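Local coordinates for protein 2-Keto-3-deoxy-(6-phospho-)gluconate aldolase (Thermoproteus tenax, PDB 2R91) that is an aldolase of the dihydrodipicolinate synthetase family, built on a closed eight-stranded TIM barrel and assembled as a tetramer, at residues S96-Y101 / V125-Y130. Numbering follows the deposited sequence.
Sequences SLPPYY and VFLYNY. With SO4 (sulfate ion), chain E.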
loop_
_atom_site.group_PDB
_atom_site.type_symbol
_atom_site.label_atom_id
_atom_site.label_comp_id
_atom_site.label_asym_id
_atom_site.label_seq_id
_atom_site.Cartn_x
_atom_site.Cartn_y
_atom_site.Cartn_z
ATOM N N SER A 96 24.984 -1.880 2.210
ATOM C CA SER A 96 24.159 -2.830 1.459
ATOM C C SER A 96 22.669 -2.559 1.607
ATOM O O SER A 96 22.178 -2.292 2.712
ATOM C CB SER A 96 24.441 -4.310 1.861
ATOM O OG SER A 96 23.764 -5.181 0.961
ATOM N N LEU A 97 21.961 -2.632 0.486
ATOM C CA LEU A 97 20.531 -2.859 0.504
ATOM C C LEU A 97 20.299 -4.135 1.294
ATOM O O LEU A 97 21.157 -5.031 1.296
ATOM C CB LEU A 97 20.029 -3.076 -0.927
ATOM C CG LEU A 97 20.133 -1.888 -1.899
ATOM C CD1 LEU A 97 19.974 -2.320 -3.360
ATOM C CD2 LEU A 97 19.054 -0.820 -1.568
ATOM N N PRO A 98 19.107 -4.255 1.927
ATOM C CA PRO A 98 18.675 -5.566 2.384
ATOM C C PRO A 98 18.418 -6.451 1.151
ATOM O O PRO A 98 18.173 -5.943 0.069
ATOM C CB PRO A 98 17.311 -5.287 3.048
ATOM C CG PRO A 98 17.271 -3.756 3.311
ATOM C CD PRO A 98 18.107 -3.191 2.177
ATOM N N PRO A 99 18.432 -7.770 1.329
ATOM C CA PRO A 99 18.009 -8.628 0.206
ATOM C C PRO A 99 16.696 -8.098 -0.401
ATOM O O PRO A 99 15.742 -7.838 0.337
ATOM C CB PRO A 99 17.778 -9.992 0.894
ATOM C CG PRO A 99 18.926 -9.999 2.003
ATOM C CD PRO A 99 18.843 -8.536 2.525
ATOM N N TYR A 100 16.674 -7.907 -1.715
ATOM C CA TYR A 100 15.533 -7.331 -2.422
ATOM C C TYR A 100 14.900 -8.350 -3.390
ATOM O O TYR A 100 15.264 -9.539 -3.399
ATOM C CB TYR A 100 15.976 -6.054 -3.172
ATOM C CG TYR A 100 17.257 -6.235 -4.009
ATOM C CD1 TYR A 100 17.183 -6.615 -5.347
ATOM C CD2 TYR A 100 18.520 -5.994 -3.462
ATOM C CE1 TYR A 100 18.351 -6.788 -6.128
ATOM C CE2 TYR A 100 19.680 -6.158 -4.226
ATOM C CZ TYR A 100 19.580 -6.560 -5.556
ATOM O OH TYR A 100 20.713 -6.709 -6.316
ATOM N N TYR A 101 13.925 -7.882 -4.158
ATOM C CA TYR A 101 13.107 -8.701 -5.049
ATOM C C TYR A 101 12.178 -9.745 -4.350
ATOM O O TYR A 101 10.960 -9.655 -4.434
ATOM C CB TYR A 101 13.952 -9.390 -6.180
ATOM C CG TYR A 101 12.990 -10.116 -7.058
ATOM C CD1 TYR A 101 12.202 -9.402 -7.959
ATOM C CD2 TYR A 101 12.763 -11.492 -6.910
ATOM C CE1 TYR A 101 11.233 -10.041 -8.745
ATOM C CE2 TYR A 101 11.760 -12.142 -7.656
ATOM C CZ TYR A 101 11.027 -11.404 -8.588
ATOM O OH TYR A 101 10.029 -11.975 -9.327
ATOM N N VAL A 125 30.064 -1.103 8.277
ATOM C CA VAL A 125 29.019 -1.534 7.359
ATOM C C VAL A 125 27.761 -0.665 7.570
ATOM O O VAL A 125 27.286 -0.524 8.703
ATOM C CB VAL A 125 28.676 -3.024 7.581
ATOM C CG1 VAL A 125 27.419 -3.436 6.786
ATOM C CG2 VAL A 125 29.887 -3.910 7.192
ATOM N N PHE A 126 27.258 -0.078 6.482
ATOM C CA PHE A 126 26.045 0.776 6.508
ATOM C C PHE A 126 24.853 -0.002 6.029
ATOM O O PHE A 126 24.947 -0.776 5.048
ATOM C CB PHE A 126 26.195 1.969 5.548
ATOM C CG PHE A 126 27.010 3.121 6.091
ATOM C CD1 PHE A 126 28.177 2.908 6.810
ATOM C CD2 PHE A 126 26.607 4.419 5.859
ATOM C CE1 PHE A 126 28.923 3.987 7.296
ATOM C CE2 PHE A 126 27.357 5.509 6.341
ATOM C CZ PHE A 126 28.502 5.295 7.036
ATOM N N LEU A 127 23.712 0.206 6.676
ATOM C CA LEU A 127 22.460 -0.228 6.093
ATOM C C LEU A 127 22.041 0.805 5.042
ATOM O O LEU A 127 22.052 2.006 5.304
ATOM C CB LEU A 127 21.396 -0.397 7.184
ATOM C CG LEU A 127 19.939 -0.424 6.688
ATOM C CD1 LEU A 127 19.570 -1.683 5.893
ATOM C CD2 LEU A 127 18.979 -0.187 7.881
ATOM N N TYR A 128 21.731 0.349 3.834
ATOM C CA TYR A 128 21.159 1.204 2.802
ATOM C C TYR A 128 19.714 0.747 2.635
ATOM O O TYR A 128 19.427 -0.288 2.007
ATOM C CB TYR A 128 21.966 1.100 1.487
ATOM C CG TYR A 128 21.376 1.781 0.249
ATOM C CD1 TYR A 128 20.513 2.899 0.347
ATOM C CD2 TYR A 128 21.722 1.337 -1.018
ATOM C CE1 TYR A 128 19.985 3.498 -0.810
ATOM C CE2 TYR A 128 21.212 1.918 -2.164
ATOM C CZ TYR A 128 20.360 3.006 -2.069
ATOM O OH TYR A 128 19.893 3.544 -3.242
ATOM N N ASN A 129 18.809 1.525 3.231
ATOM C CA ASN A 129 17.402 1.196 3.313
ATOM C C ASN A 129 16.649 1.991 2.236
ATOM O O ASN A 129 16.884 3.186 2.063
ATOM C CB ASN A 129 16.905 1.533 4.742
ATOM C CG ASN A 129 15.504 0.998 5.041
ATOM O OD1 ASN A 129 14.571 1.771 5.325
ATOM N ND2 ASN A 129 15.361 -0.304 5.029
ATOM N N TYR A 130 15.791 1.318 1.469
ATOM C CA TYR A 130 15.084 1.951 0.372
ATOM C C TYR A 130 13.823 1.135 0.123
ATOM O O TYR A 130 13.721 0.387 -0.862
ATOM C CB TYR A 130 15.969 2.010 -0.888
ATOM C CG TYR A 130 15.451 2.888 -2.009
ATOM C CD1 TYR A 130 14.134 3.376 -2.010
ATOM C CD2 TYR A 130 16.269 3.209 -3.084
ATOM C CE1 TYR A 130 13.659 4.161 -3.066
ATOM C CE2 TYR A 130 15.815 4.013 -4.117
ATOM C CZ TYR A 130 14.511 4.466 -4.107
ATOM O OH TYR A 130 14.073 5.260 -5.120
HETATM S S SO4 E . 19.817 6.654 -4.252
HETATM O O1 SO4 E . 19.185 5.896 -3.140
HETATM O O2 SO4 E . 20.065 8.001 -3.682
HETATM O O3 SO4 E . 20.964 6.050 -4.908
HETATM O O4 SO4 E . 18.891 6.812 -5.401
#
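The Tyr128 ring takes Leu97 on one face: methyl CD2 of Leu97 sits 3.8 Å from the ring centroid and 25° off the normal, a CH-pi contact offset toward the rim formed by Tyr128 CD2 and CE2. Sulfate O1 approaches the rim close to the plane of the ring, and Phe37 adds an edge-to-face ring contact. With CG anti to the backbone N (chi1 171°), the Tyr128 side chain extends alongside that of Leu97. Sulfate O1 also lies oblique to the ring of Tyr130, and the CB of that residue packs against Leu97 CD2.

Backbone evidence places the pair at the C-terminal ends of neighbouring parallel barrel strands, 93-96 and 125-129. Ser96 N donates to Phe126 O at 3.0 Å, and Tyr128 N to Ser96 O at 2.9 Å. Beyond this last bridge the chain leaves the sheet, yet Leu97 CA still meets Tyr128 O at 3.2 Å through a CA-H...O contact that is almost straight (168° at H). Pro98, lacking an N-H, brings CD to 3.2 Å from Tyr128 O, while its CG touches Leu127 CD1 at 4.0 Å. Ser96 OG donates to Leu97 O at 2.6 Å and is also hydrogen-bonded to Tyr113 OH.

Tyr128 OH donates to sulfate O1 at 2.5 Å, unusually short, so nothing about bond strength should rest on the exact length; it also pairs with Thr41. Thr42, Thr155 and Lys153 also hydrogen-bond the ion, which probably came from the crystallisation liquor. This polar cluster at the barrel's C-terminal mouth is consistent with an anion-binding pocket, with Leu97 packed against the tyrosine that reaches into it.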